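Local coordinates for protein putative methyltransferase (Porphyromonas gingivalis, PDB 3LL7) that is a putative methyltransferase, probably transferring methyl groups to a substrate that has not been established, at residues A[19-24]-A[34-39]; A[88-93]-A[241-246]; A[133-138]-A[145-150]; A[213-218]-A[226-231]; A[394-397]-A[401-404]. All coordinates share one frame; numbering follows the deposited sequence.

Contact 1: residues A[19-24]-A[34-39]; sequences KLYANQ and NDIPPE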
# COMPACT_ATOMS: atom_id res chain seq x y z
N LYS A 19 -25.06 15.33 11.16
CA LYS A 19 -24.68 15.36 12.56
C LYS A 19 -25.88 15.46 13.51
O LYS A 19 -25.98 14.71 14.50
CB LYS A 19 -23.72 16.53 12.81
CG LYS A 19 -23.38 16.76 14.27
CD LYS A 19 -22.25 17.78 14.43
CE LYS A 19 -21.96 18.03 15.91
NZ LYS A 19 -20.77 18.92 16.08
N LEU A 20 -26.79 16.39 13.23
CA LEU A 20 -27.98 16.60 14.08
C LEU A 20 -28.81 15.31 14.16
O LEU A 20 -29.32 14.95 15.22
CB LEU A 20 -28.83 17.75 13.51
CG LEU A 20 -30.09 18.09 14.30
CD1 LEU A 20 -29.70 18.52 15.69
CD2 LEU A 20 -30.90 19.20 13.61
N TYR A 21 -28.91 14.59 13.03
CA TYR A 21 -29.80 13.43 12.96
C TYR A 21 -29.00 12.13 12.91
O TYR A 21 -29.49 11.11 12.44
CB TYR A 21 -30.78 13.55 11.78
CG TYR A 21 -31.68 14.76 11.88
CD1 TYR A 21 -32.63 14.87 12.91
CD2 TYR A 21 -31.56 15.82 10.97
CE1 TYR A 21 -33.45 15.98 13.02
CE2 TYR A 21 -32.39 16.96 11.07
CZ TYR A 21 -33.33 17.03 12.10
OH TYR A 21 -34.15 18.14 12.23
N ALA A 22 -27.77 12.19 13.42
CA ALA A 22 -26.82 11.07 13.35
C ALA A 22 -27.37 9.74 13.85
O ALA A 22 -26.96 8.68 13.37
CB ALA A 22 -25.52 11.41 14.09
N ASN A 23 -28.31 9.79 14.80
CA ASN A 23 -28.82 8.56 15.44
C ASN A 23 -29.96 7.89 14.66
O ASN A 23 -30.49 6.85 15.09
CB ASN A 23 -29.22 8.82 16.91
CG ASN A 23 -30.42 9.78 17.05
OD1 ASN A 23 -30.82 10.48 16.11
ND2 ASN A 23 -30.99 9.81 18.26
N GLN A 24 -30.37 8.50 13.55
CA GLN A 24 -31.38 7.89 12.69
C GLN A 24 -30.73 7.00 11.62
O GLN A 24 -29.68 7.34 11.08
CB GLN A 24 -32.25 8.98 12.06
CG GLN A 24 -32.94 9.87 13.09
CD GLN A 24 -33.97 10.79 12.50
OE1 GLN A 24 -34.26 10.74 11.30
NE2 GLN A 24 -34.54 11.65 13.34
N ASN A 34 -37.71 14.69 10.75
CA ASN A 34 -36.68 15.68 10.80
C ASN A 34 -37.07 16.83 9.86
O ASN A 34 -38.06 16.78 9.13
CB ASN A 34 -35.34 15.06 10.41
CG ASN A 34 -35.37 14.40 9.06
OD1 ASN A 34 -35.71 15.04 8.07
ND2 ASN A 34 -35.06 13.10 9.02
N ASP A 35 -36.25 17.85 9.93
CA ASP A 35 -36.37 19.13 9.20
C ASP A 35 -35.59 19.16 7.88
O ASP A 35 -35.31 20.25 7.34
CB ASP A 35 -35.88 20.25 10.08
CG ASP A 35 -36.75 20.41 11.32
OD1 ASP A 35 -37.98 20.21 11.22
OD2 ASP A 35 -36.19 20.74 12.37
N ILE A 36 -35.22 17.99 7.39
CA ILE A 36 -34.48 17.92 6.13
C ILE A 36 -35.45 18.02 4.95
O ILE A 36 -36.37 17.22 4.85
CB ILE A 36 -33.67 16.62 6.01
CG1 ILE A 36 -32.82 16.37 7.26
CG2 ILE A 36 -32.81 16.61 4.72
CD1 ILE A 36 -32.32 14.94 7.37
N PRO A 37 -35.23 19.00 4.04
CA PRO A 37 -36.13 19.06 2.90
C PRO A 37 -36.01 17.77 2.11
O PRO A 37 -34.95 17.13 2.13
CB PRO A 37 -35.57 20.25 2.08
CG PRO A 37 -34.93 21.11 3.07
CD PRO A 37 -34.35 20.17 4.12
N PRO A 38 -37.11 17.36 1.44
CA PRO A 38 -37.16 16.09 0.71
C PRO A 38 -35.98 15.89 -0.22
O PRO A 38 -35.40 14.80 -0.25
CB PRO A 38 -38.44 16.21 -0.12
CG PRO A 38 -39.31 17.13 0.65
CD PRO A 38 -38.36 18.14 1.27
N GLU A 39 -35.61 16.94 -0.96
CA GLU A 39 -34.55 16.82 -1.97
C GLU A 39 -33.14 16.57 -1.40
O GLU A 39 -32.24 16.21 -2.14
CB GLU A 39 -34.58 18.02 -2.92
CG GLU A 39 -34.18 19.36 -2.34
CD GLU A 39 -35.36 20.14 -1.71
OE1 GLU A 39 -36.38 19.54 -1.29
OE2 GLU A 39 -35.26 21.39 -1.63

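Contact 2: residues A[88-93]-A[241-246]; sequences SRFIRE and LVRMSL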
# COMPACT_ATOMS: atom_id res chain seq x y z
N SER A 88 4.82 11.52 2.54
CA SER A 88 5.30 12.85 2.95
C SER A 88 6.84 12.91 3.05
O SER A 88 7.42 13.99 2.93
CB SER A 88 4.62 13.34 4.24
OG SER A 88 5.18 12.66 5.35
N ARG A 89 7.48 11.75 3.24
CA ARG A 89 8.94 11.67 3.30
C ARG A 89 9.64 12.04 1.99
O ARG A 89 10.84 12.35 2.01
CB ARG A 89 9.42 10.28 3.77
CG ARG A 89 9.19 9.15 2.77
CD ARG A 89 10.37 8.91 1.83
NE ARG A 89 11.43 8.12 2.45
CZ ARG A 89 12.60 7.90 1.88
NH1 ARG A 89 12.84 8.42 0.69
NH2 ARG A 89 13.52 7.18 2.49
N PHE A 90 8.92 12.01 0.87
CA PHE A 90 9.49 12.41 -0.44
C PHE A 90 9.49 13.94 -0.64
O PHE A 90 10.16 14.45 -1.53
CB PHE A 90 8.75 11.78 -1.62
CG PHE A 90 8.93 10.29 -1.73
CD1 PHE A 90 9.95 9.76 -2.53
CD2 PHE A 90 8.11 9.42 -1.02
CE1 PHE A 90 10.13 8.38 -2.64
CE2 PHE A 90 8.28 8.04 -1.12
CZ PHE A 90 9.30 7.52 -1.92
N ILE A 91 8.78 14.66 0.22
CA ILE A 91 8.50 16.07 -0.03
C ILE A 91 9.23 16.98 0.96
O ILE A 91 8.91 16.99 2.14
CB ILE A 91 6.97 16.35 0.04
CG1 ILE A 91 6.17 15.31 -0.78
CG2 ILE A 91 6.63 17.82 -0.38
CD1 ILE A 91 6.48 15.26 -2.28
N ARG A 92 10.19 17.77 0.47
CA ARG A 92 10.88 18.76 1.32
C ARG A 92 9.92 19.81 1.90
O ARG A 92 8.99 20.25 1.22
CB ARG A 92 11.99 19.47 0.54
CG ARG A 92 13.24 18.64 0.35
CD ARG A 92 14.40 19.53 -0.20
NE ARG A 92 15.35 20.02 0.81
CZ ARG A 92 15.41 21.27 1.27
NH1 ARG A 92 14.55 22.19 0.83
NH2 ARG A 92 16.32 21.60 2.18
N GLU A 93 10.15 20.18 3.16
CA GLU A 93 9.31 21.16 3.85
C GLU A 93 9.32 22.51 3.11
O GLU A 93 10.39 23.00 2.75
CB GLU A 93 9.78 21.32 5.30
CG GLU A 93 9.05 22.38 6.13
CD GLU A 93 7.64 21.95 6.53
OE1 GLU A 93 7.45 20.79 6.95
OE2 GLU A 93 6.72 22.79 6.43
N LEU A 241 5.86 2.98 -5.33
CA LEU A 241 6.05 4.40 -5.56
C LEU A 241 7.31 4.54 -6.37
O LEU A 241 8.33 3.92 -6.05
CB LEU A 241 6.21 5.12 -4.23
CG LEU A 241 4.97 5.17 -3.37
CD1 LEU A 241 5.34 5.64 -1.96
CD2 LEU A 241 3.96 6.16 -3.99
N VAL A 242 7.23 5.30 -7.45
CA VAL A 242 8.40 5.51 -8.28
C VAL A 242 8.69 6.99 -8.34
O VAL A 242 7.76 7.79 -8.49
CB VAL A 242 8.13 4.99 -9.69
CG1 VAL A 242 9.34 5.17 -10.53
CG2 VAL A 242 7.75 3.51 -9.66
N ARG A 243 9.95 7.38 -8.17
CA ARG A 243 10.32 8.78 -8.36
C ARG A 243 11.19 8.93 -9.59
O ARG A 243 12.15 8.16 -9.76
CB ARG A 243 11.03 9.34 -7.14
CG ARG A 243 11.37 10.85 -7.26
CD ARG A 243 11.95 11.38 -5.97
NE ARG A 243 13.27 10.82 -5.69
CZ ARG A 243 14.40 11.27 -6.23
NH1 ARG A 243 15.57 10.71 -5.91
NH2 ARG A 243 14.39 12.28 -7.10
N MSE A 244 10.83 9.89 -10.46
CA MSE A 244 11.58 10.21 -11.68
C MSE A 244 12.08 11.63 -11.63
O MSE A 244 11.43 12.50 -11.06
CB MSE A 244 10.71 10.08 -12.94
CG MSE A 244 10.52 8.66 -13.39
SE MSE A 244 8.90 8.46 -14.39
CE MSE A 244 7.75 8.73 -12.86
N SER A 245 13.24 11.88 -12.22
CA SER A 245 13.82 13.19 -12.19
C SER A 245 14.85 13.32 -13.30
O SER A 245 15.72 12.45 -13.44
CB SER A 245 14.45 13.45 -10.82
OG SER A 245 14.99 14.76 -10.73
N LEU A 246 14.71 14.37 -14.12
CA LEU A 246 15.72 14.77 -15.14
C LEU A 246 16.90 15.47 -14.46
O LEU A 246 17.95 15.71 -15.07
CB LEU A 246 15.11 15.75 -16.13
CG LEU A 246 14.24 15.34 -17.33
CD1 LEU A 246 13.85 16.60 -18.12
CD2 LEU A 246 14.93 14.36 -18.24

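Contact 3: residues A[133-138]-A[145-150]; sequences HNIPLL and VNILTG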
# COMPACT_ATOMS: atom_id res chain seq x y z
N HIS A 133 -14.40 21.63 -0.72
CA HIS A 133 -14.92 21.82 0.64
C HIS A 133 -14.01 21.23 1.75
O HIS A 133 -13.73 21.89 2.76
CB HIS A 133 -16.32 21.20 0.74
CG HIS A 133 -16.91 21.23 2.11
ND1 HIS A 133 -17.64 22.30 2.60
CD2 HIS A 133 -16.90 20.30 3.10
CE1 HIS A 133 -18.04 22.03 3.83
NE2 HIS A 133 -17.60 20.83 4.16
N ASN A 134 -13.58 19.99 1.56
CA ASN A 134 -12.86 19.21 2.57
C ASN A 134 -11.43 19.67 2.77
O ASN A 134 -10.96 19.77 3.92
CB ASN A 134 -12.85 17.72 2.23
CG ASN A 134 -14.22 17.08 2.33
OD1 ASN A 134 -15.08 17.53 3.09
ND2 ASN A 134 -14.42 16.01 1.60
N ILE A 135 -10.74 19.92 1.66
CA ILE A 135 -9.29 20.22 1.74
C ILE A 135 -8.97 21.36 2.72
O ILE A 135 -8.12 21.18 3.61
CB ILE A 135 -8.62 20.35 0.32
CG1 ILE A 135 -8.44 18.97 -0.31
CG2 ILE A 135 -7.29 21.12 0.40
CD1 ILE A 135 -8.09 19.00 -1.85
N PRO A 136 -9.66 22.52 2.63
CA PRO A 136 -9.37 23.59 3.60
C PRO A 136 -9.67 23.24 5.07
O PRO A 136 -9.09 23.86 5.96
CB PRO A 136 -10.26 24.75 3.14
CG PRO A 136 -10.53 24.48 1.72
CD PRO A 136 -10.62 22.98 1.61
N LEU A 137 -10.55 22.28 5.33
CA LEU A 137 -10.81 21.84 6.71
C LEU A 137 -9.73 20.90 7.25
O LEU A 137 -9.67 20.60 8.45
CB LEU A 137 -12.18 21.17 6.78
CG LEU A 137 -13.32 22.03 6.23
CD1 LEU A 137 -14.57 21.23 6.08
CD2 LEU A 137 -13.55 23.25 7.13
N LEU A 138 -8.88 20.40 6.35
CA LEU A 138 -7.88 19.41 6.72
C LEU A 138 -6.45 19.94 6.73
O LEU A 138 -5.56 19.28 7.26
CB LEU A 138 -7.97 18.19 5.79
CG LEU A 138 -9.24 17.33 5.93
CD1 LEU A 138 -9.61 16.68 4.59
CD2 LEU A 138 -9.10 16.30 7.06
N VAL A 145 -3.55 26.61 -1.36
CA VAL A 145 -3.96 25.60 -2.37
C VAL A 145 -4.89 26.12 -3.47
O VAL A 145 -5.62 27.08 -3.29
CB VAL A 145 -4.57 24.32 -1.73
CG1 VAL A 145 -3.54 23.61 -0.85
CG2 VAL A 145 -5.84 24.63 -0.95
N ASN A 146 -4.85 25.46 -4.63
CA ASN A 146 -5.74 25.76 -5.74
C ASN A 146 -6.38 24.43 -6.11
O ASN A 146 -5.68 23.45 -6.41
CB ASN A 146 -4.93 26.35 -6.90
CG ASN A 146 -5.80 26.90 -8.03
OD1 ASN A 146 -7.02 26.85 -7.98
ND2 ASN A 146 -5.15 27.43 -9.07
N ILE A 147 -7.70 24.37 -6.05
CA ILE A 147 -8.42 23.12 -6.22
C ILE A 147 -9.18 23.20 -7.56
O ILE A 147 -10.16 23.94 -7.69
CB ILE A 147 -9.33 22.90 -5.01
CG1 ILE A 147 -8.49 22.84 -3.72
CG2 ILE A 147 -10.14 21.62 -5.17
CD1 ILE A 147 -9.26 23.23 -2.46
N LEU A 148 -8.70 22.47 -8.56
CA LEU A 148 -9.20 22.62 -9.92
C LEU A 148 -9.99 21.42 -10.42
O LEU A 148 -9.64 20.28 -10.15
CB LEU A 148 -8.03 22.87 -10.88
CG LEU A 148 -7.16 24.12 -10.72
CD1 LEU A 148 -5.97 23.98 -11.64
CD2 LEU A 148 -7.94 25.44 -10.97
N THR A 149 -11.05 21.68 -11.19
CA THR A 149 -11.82 20.62 -11.81
C THR A 149 -11.37 20.45 -13.25
O THR A 149 -11.21 21.45 -13.97
CB THR A 149 -13.32 20.97 -11.80
OG1 THR A 149 -13.76 21.07 -10.44
CG2 THR A 149 -14.17 19.89 -12.57
N GLY A 150 -11.20 19.20 -13.67
CA GLY A 150 -10.98 18.88 -15.09
C GLY A 150 -9.79 17.99 -15.32
O GLY A 150 -9.16 17.54 -14.37

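Contact 4: residues A[213-218]-A[226-231]; sequences IDLWDT and QELHVV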
# COMPACT_ATOMS: atom_id res chain seq x y z
N ILE A 213 1.40 -4.30 -10.63
CA ILE A 213 2.37 -3.99 -11.68
C ILE A 213 3.67 -4.72 -11.44
O ILE A 213 4.13 -4.82 -10.30
CB ILE A 213 2.67 -2.46 -11.80
CG1 ILE A 213 1.37 -1.66 -11.80
CG2 ILE A 213 3.45 -2.13 -13.09
CD1 ILE A 213 0.71 -1.60 -13.14
N ASP A 214 4.25 -5.24 -12.51
CA ASP A 214 5.54 -5.90 -12.45
C ASP A 214 6.65 -4.86 -12.21
O ASP A 214 6.71 -3.85 -12.92
CB ASP A 214 5.77 -6.63 -13.78
CG ASP A 214 6.97 -7.53 -13.75
OD1 ASP A 214 6.86 -8.64 -13.19
OD2 ASP A 214 8.02 -7.13 -14.31
N LEU A 215 7.52 -5.11 -11.23
CA LEU A 215 8.65 -4.21 -10.96
C LEU A 215 9.57 -4.07 -12.14
O LEU A 215 9.97 -2.95 -12.48
CB LEU A 215 9.50 -4.66 -9.76
CG LEU A 215 9.23 -4.00 -8.43
CD1 LEU A 215 8.00 -4.65 -7.84
CD2 LEU A 215 10.41 -4.19 -7.48
N TRP A 216 9.93 -5.19 -12.75
CA TRP A 216 10.90 -5.16 -13.83
C TRP A 216 10.28 -4.47 -15.05
O TRP A 216 10.92 -3.62 -15.66
CB TRP A 216 11.44 -6.57 -14.14
CG TRP A 216 12.64 -6.57 -15.05
CD1 TRP A 216 12.77 -7.24 -16.24
CD2 TRP A 216 13.88 -5.86 -14.86
NE1 TRP A 216 14.00 -6.99 -16.80
CE2 TRP A 216 14.70 -6.15 -15.98
CE3 TRP A 216 14.37 -5.01 -13.87
CZ2 TRP A 216 15.99 -5.62 -16.12
CZ3 TRP A 216 15.65 -4.48 -14.01
CH2 TRP A 216 16.44 -4.79 -15.13
N ASP A 217 9.01 -4.76 -15.34
CA ASP A 217 8.29 -4.07 -16.41
C ASP A 217 8.33 -2.56 -16.19
O ASP A 217 8.62 -1.80 -17.11
CB ASP A 217 6.83 -4.53 -16.50
CG ASP A 217 6.07 -3.89 -17.68
OD1 ASP A 217 6.37 -4.24 -18.84
OD2 ASP A 217 5.17 -3.05 -17.45
N THR A 218 8.04 -2.13 -14.96
CA THR A 218 8.11 -0.73 -14.61
C THR A 218 9.49 -0.14 -14.87
O THR A 218 9.60 0.91 -15.50
CB THR A 218 7.73 -0.47 -13.13
OG1 THR A 218 6.41 -0.95 -12.88
CG2 THR A 218 7.81 1.03 -12.78
N GLN A 226 14.62 7.19 -10.41
CA GLN A 226 15.69 7.34 -9.42
C GLN A 226 15.60 6.35 -8.26
O GLN A 226 16.61 6.03 -7.65
CB GLN A 226 15.69 8.75 -8.86
CG GLN A 226 16.05 9.81 -9.92
CD GLN A 226 17.43 9.62 -10.51
OE1 GLN A 226 18.41 9.42 -9.80
NE2 GLN A 226 17.51 9.68 -11.84
N GLU A 227 14.38 5.92 -7.95
CA GLU A 227 14.13 4.97 -6.86
C GLU A 227 12.74 4.37 -7.02
O GLU A 227 11.84 5.03 -7.54
CB GLU A 227 14.28 5.63 -5.47
CG GLU A 227 13.45 6.91 -5.23
CD GLU A 227 13.73 7.57 -3.88
OE1 GLU A 227 14.05 6.88 -2.90
OE2 GLU A 227 13.64 8.81 -3.79
N LEU A 228 12.55 3.13 -6.54
CA LEU A 228 11.24 2.49 -6.55
C LEU A 228 11.01 1.92 -5.14
O LEU A 228 11.87 1.23 -4.60
CB LEU A 228 11.20 1.40 -7.64
CG LEU A 228 9.86 0.69 -7.91
CD1 LEU A 228 9.78 0.10 -9.30
CD2 LEU A 228 9.61 -0.43 -6.83
N HIS A 229 9.86 2.23 -4.54
CA HIS A 229 9.59 1.77 -3.18
C HIS A 229 8.43 0.77 -3.24
O HIS A 229 7.39 1.07 -3.86
CB HIS A 229 9.18 2.94 -2.30
CG HIS A 229 10.30 3.89 -1.99
ND1 HIS A 229 10.54 4.35 -0.71
CD2 HIS A 229 11.25 4.44 -2.78
CE1 HIS A 229 11.59 5.16 -0.73
NE2 HIS A 229 12.04 5.23 -1.97
N VAL A 230 8.59 -0.37 -2.58
CA VAL A 230 7.50 -1.34 -2.46
C VAL A 230 6.97 -1.20 -1.05
O VAL A 230 7.72 -1.44 -0.07
CB VAL A 230 7.99 -2.80 -2.70
CG1 VAL A 230 6.82 -3.79 -2.51
CG2 VAL A 230 8.62 -2.90 -4.09
N VAL A 231 5.75 -0.70 -0.92
CA VAL A 231 5.28 -0.28 0.42
C VAL A 231 4.16 -1.19 0.93
O VAL A 231 3.05 -1.23 0.34
CB VAL A 231 4.80 1.20 0.40
CG1 VAL A 231 4.34 1.65 1.79
CG2 VAL A 231 5.92 2.13 -0.15

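Contact 5: residues A[394-397]-A[401-404]; sequences TTMA and KVLL. With FMT (formic acid), chain J.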
# COMPACT_ATOMS: atom_id res chain seq x y z
N THR A 394 6.81 -26.56 3.55
CA THR A 394 7.84 -26.00 2.69
C THR A 394 8.66 -27.12 2.06
O THR A 394 8.34 -28.30 2.27
CB THR A 394 8.71 -24.96 3.47
OG1 THR A 394 9.53 -24.20 2.56
CG2 THR A 394 9.57 -25.63 4.53
N THR A 395 9.67 -26.72 1.29
CA THR A 395 10.52 -27.64 0.52
C THR A 395 11.96 -27.28 0.77
O THR A 395 12.36 -26.08 0.65
CB THR A 395 10.21 -27.52 -0.97
OG1 THR A 395 8.81 -27.73 -1.18
CG2 THR A 395 11.02 -28.57 -1.78
N MSE A 396 12.77 -28.30 1.10
CA MSE A 396 14.20 -28.12 1.35
C MSE A 396 14.96 -28.15 0.00
O MSE A 396 14.36 -28.44 -1.03
CB MSE A 396 14.73 -29.24 2.29
CG MSE A 396 13.92 -29.39 3.59
SE MSE A 396 13.81 -27.73 4.59
CE MSE A 396 15.65 -27.54 5.12
N ALA A 397 16.27 -27.89 0.04
CA ALA A 397 17.03 -27.64 -1.18
C ALA A 397 17.05 -28.84 -2.12
O ALA A 397 17.16 -28.67 -3.33
CB ALA A 397 18.46 -27.23 -0.82
N LYS A 401 9.78 -32.38 0.70
CA LYS A 401 8.73 -31.60 1.31
C LYS A 401 8.72 -31.93 2.78
O LYS A 401 8.80 -33.13 3.17
CB LYS A 401 7.36 -31.98 0.68
CG LYS A 401 7.28 -31.87 -0.88
CD LYS A 401 7.40 -30.41 -1.39
CE LYS A 401 7.70 -30.30 -2.93
NZ LYS A 401 7.76 -28.85 -3.46
N VAL A 402 8.53 -30.89 3.59
CA VAL A 402 8.56 -31.04 5.05
C VAL A 402 7.49 -30.18 5.67
O VAL A 402 7.04 -29.20 5.06
CB VAL A 402 9.96 -30.62 5.64
CG1 VAL A 402 11.06 -31.55 5.13
CG2 VAL A 402 10.30 -29.13 5.31
N LEU A 403 7.13 -30.52 6.91
CA LEU A 403 6.36 -29.63 7.78
C LEU A 403 7.25 -29.21 8.92
O LEU A 403 7.96 -30.05 9.54
CB LEU A 403 5.10 -30.36 8.35
CG LEU A 403 4.03 -30.61 7.26
CD1 LEU A 403 2.98 -31.63 7.74
CD2 LEU A 403 3.33 -29.31 6.97
N LEU A 404 7.24 -27.91 9.20
CA LEU A 404 7.98 -27.39 10.37
C LEU A 404 6.99 -26.97 11.43
O LEU A 404 6.02 -26.25 11.14
CB LEU A 404 8.84 -26.17 9.99
CG LEU A 404 9.69 -26.25 8.70
CD1 LEU A 404 10.43 -24.90 8.51
CD2 LEU A 404 10.69 -27.42 8.82
C FMT J . 10.05 -26.78 -6.42
O1 FMT J . 9.95 -27.29 -5.30
O2 FMT J . 9.70 -25.63 -6.69

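Contact 1: residues A[19-24]-A[34-39]
The backbone N-H of Asp35 donates to Tyr21 OH, N to OH 3.1 Å, at a fairly straight 159°. Just beside it the chain 34-39 is tied to itself: in the conformer described, Asn34 OD1 accepts from Ile36 N at 3.1 Å, which makes an Asx turn. The amide can curl back this way because CG of Asn34 sits between its own backbone N and carbonyl carbon (chi1 56°). The other end of that amide, ND2, reaches Gln24 OE1 in a weak bond of 3.4 Å and makes a second weak bond to Ile29 O, while Gln24 NE2 is held by Ser33 O.

Packing centres on the Tyr21 ring. Asn34 CB stands over one face as a CH-pi contact, 3.4 Å from the ring centroid, and Leu20 CG lies over the centre of the opposite face, so the phenol is sandwiched. Ile36 approaches obliquely, its CD1 3.8 Å from Tyr21 CD2, the two side chains sliding past each other.

Tyr21 is where helix 8-20 gives way to a type I turn, and 34-39 leads into helix 38-57. Within this N-terminal family region, Ile29 touches Tyr21, Gln24 and Ile36, and Ile36 also packs on Trp17 and Val44, joining helices 8-20, 26-31 and 38-57.

Contact 2: residues A[88-93]-A[241-246]
Phe90 carries this contact from the side of 88-93, pushing its ring toward strand 236-244 to meet Leu241 and Arg243. The tighter half is the apolar one: Phe90 CE2 touches Leu241 CD1 at 3.9 Å, the methyl arriving obliquely to the ring. With CG of Phe90 beside the backbone N (chi1 -68°), the ring points across the gap, even though the two backbones stay well apart, 8.8 Å between the CA atoms of Phe90 and Arg243. His229 of the neighbouring strand makes an edge-to-face pair with the same ring, adding a second aromatic neighbour to the buried contact.

The sheet receiving the ring has the strand order of a class I, Rossmann-like methyltransferase. Its parallel strands are followed by 236-244, which runs antiparallel between 204-209 and 225-233 as the seventh strand of that fold does; here the sheet continues past 225-233 to 258-263. The segment 88-93 comes just ahead of 96-99, the first strand of that sheet, and Lys114 NZ pins its turn by bonding both Ser88 O and Ile91 O.

Toward solvent the fit slackens. Arg243 CD comes only to 4.3 Å from Phe90 CD1, at the ring edge, and its guanidinium turns to other partners: NE forms a salt bridge with Glu227, and NH2 with Glu248 as well as a hydrogen bond to Ser204 OG. On the loop side the exposed Arg89, in one of its two conformers, lays CD over the rim of one face of the Phe90 ring.

Contact 3: residues A[133-138]-A[145-150]
Ile135, the residue that meets both Val145 and Ile147 of the strand, has its backbone O bonded by Leu138 N at 2.9 Å, a short turn near the end of helix 125-138. The helix is kinked here, since Pro136 has no N-H with which to bond the turn before it. On the strand, Arg132 from one turn back along the helix reaches over with NH2 to both Ile147 O and Thr149 OG1, a polar tie between the two elements.

Between the segments themselves everything is apolar. Ile135 and Ile147 reach toward each other tip to tip, with Ile147 CD1 4.1 Å from Ile135 CB. That methyl gets so far because the Ile147 chain is stretched beyond CG1 (chi2 155°). The CG2 methyl of Ile135 also touches that CD1 and crosses obliquely to Val145 CG2 at 4.0 Å. On the exposed side Pro136 CD adds a looser touch, 4.3 Å from Ile147 CD1. Phe108 of helix 106-112, against Ile135 and Val145, and Tyr120 of the neighbouring strand 117-122, against Ile135 and Ile147, continue the apolar layer.

The helix and strand segments run nearly antiparallel, their axes 9.9 Å apart at 162°. This is the return half of a beta-alpha-beta crossover: strand 117-122 leads into helix 125-138, which packs over the sheet before strand 144-149 pairs parallel to 117-122, as in the Rossmann-like fold of class I methyltransferases.

Contact 4: residues A[213-218]-A[226-231]
Leu215 and Leu228 cross obliquely where the first turn of helix 215-221 lies on strand 225-233, a helix-on-sheet layer of the Rossmann-like domain. Methyl meets methyl: Leu215 CD2 is 3.9 Å from Leu228 CD2. The same CD2 of Leu215 also touches Val230 CG2 at 4.0 Å, but here the side chains stand at about a right angle, so the leucine is set into the corner between two strand residues on one face. Thr218, a turn further along the helix, brings its methyl CG2 to Leu228 CD1 at 4.1 Å. With OG1 beside the backbone N (chi1 -59°), CG2 is left anti to that N and faces the strand, while the hydroxyl serves the helix start.

Val242 of the adjoining strand flanks Thr218 and Leu228, and Ala300, Lys303 and Ala304 of helix 299-304 pack on Val230, so the core continues beyond the two segments. On the other face of the strand, His229 NE2 bonds Glu227 OE1 at 2.8 Å; the acceptor lies in the imidazole plane, whereas the histidine meets the carboxylate from above its plane.

The helix start is fixed by Asp214, the N-cap, whose OD2 takes Asp217 N at 2.8 Å through its anti lone pair. Asp214 O is gripped twice, by Thr218 N at 3.0 Å and by Thr218 OG1 at 2.9 Å, the two donors approaching from opposite faces of the carbonyl plane.

Contact 5: residues A[394-397]-A[401-404]
Lys401 reaches across its hairpin: NZ donates to Thr395 OG1 over a short 2.7 Å, joining the side chains of a non-hydrogen-bonded pair. A bend at chi2 (-66°) turns the otherwise extended chain across to the threonine. The hydroxyl has a second partner in Asn369 O, and the ammonium also makes a weak bond of 3.3 Å from NZ to O1 of a formic acid molecule, probably from the crystallisation liquor, which Asn322 and Asn369 hold as well.

Next along the ladder, Thr394 and Val402 form a hydrogen-bonded pair, with Thr394 N to Val402 O at 3.1 Å and Val402 N to Thr394 O at 2.9 Å. Their side chains lie side by side on the other face of the sheet from Thr395 and Lys401, with CG2 of Thr394 3.7 Å from CG2 of Val402. The Thr394 methyl also touches Leu404 CD1 at 4.1 Å, while its hydroxyl bonds Arg368 O. Met396, a selenomethionine, packs at about a right angle to Val402, its SE 3.8 Å from Val402 CG2.

Strands 389-395 and 401-408 thus make an antiparallel beta hairpin, the last two strands of the chain, lying between 337-347 and the edge strand 364-368 in a mixed sheet to which the THUMP-like region contributes.

Overall arrangement
Contacts 2, 3 and 4 all build on the central Rossmann-like sheet. Contacts 2 and 4 touch directly, since their strands are neighbours: Leu241 O to His229 N and Arg243 O to Gln226 N, both 2.7 Å, are probable backbone hydrogen bonds. Contact 3 belongs to the far edge of the sheet, its centre about 30 Å from that of contact 4. Contact 1, in the N-terminal helical domain, lies beyond it, with nearest atoms about 11 Å from contact 3. At the other end, contact 5 and its formic acid sit in the THUMP-like domain, centres about 31 Å from contact 4 and about 61 Å from contact 1, so the chain is markedly elongated.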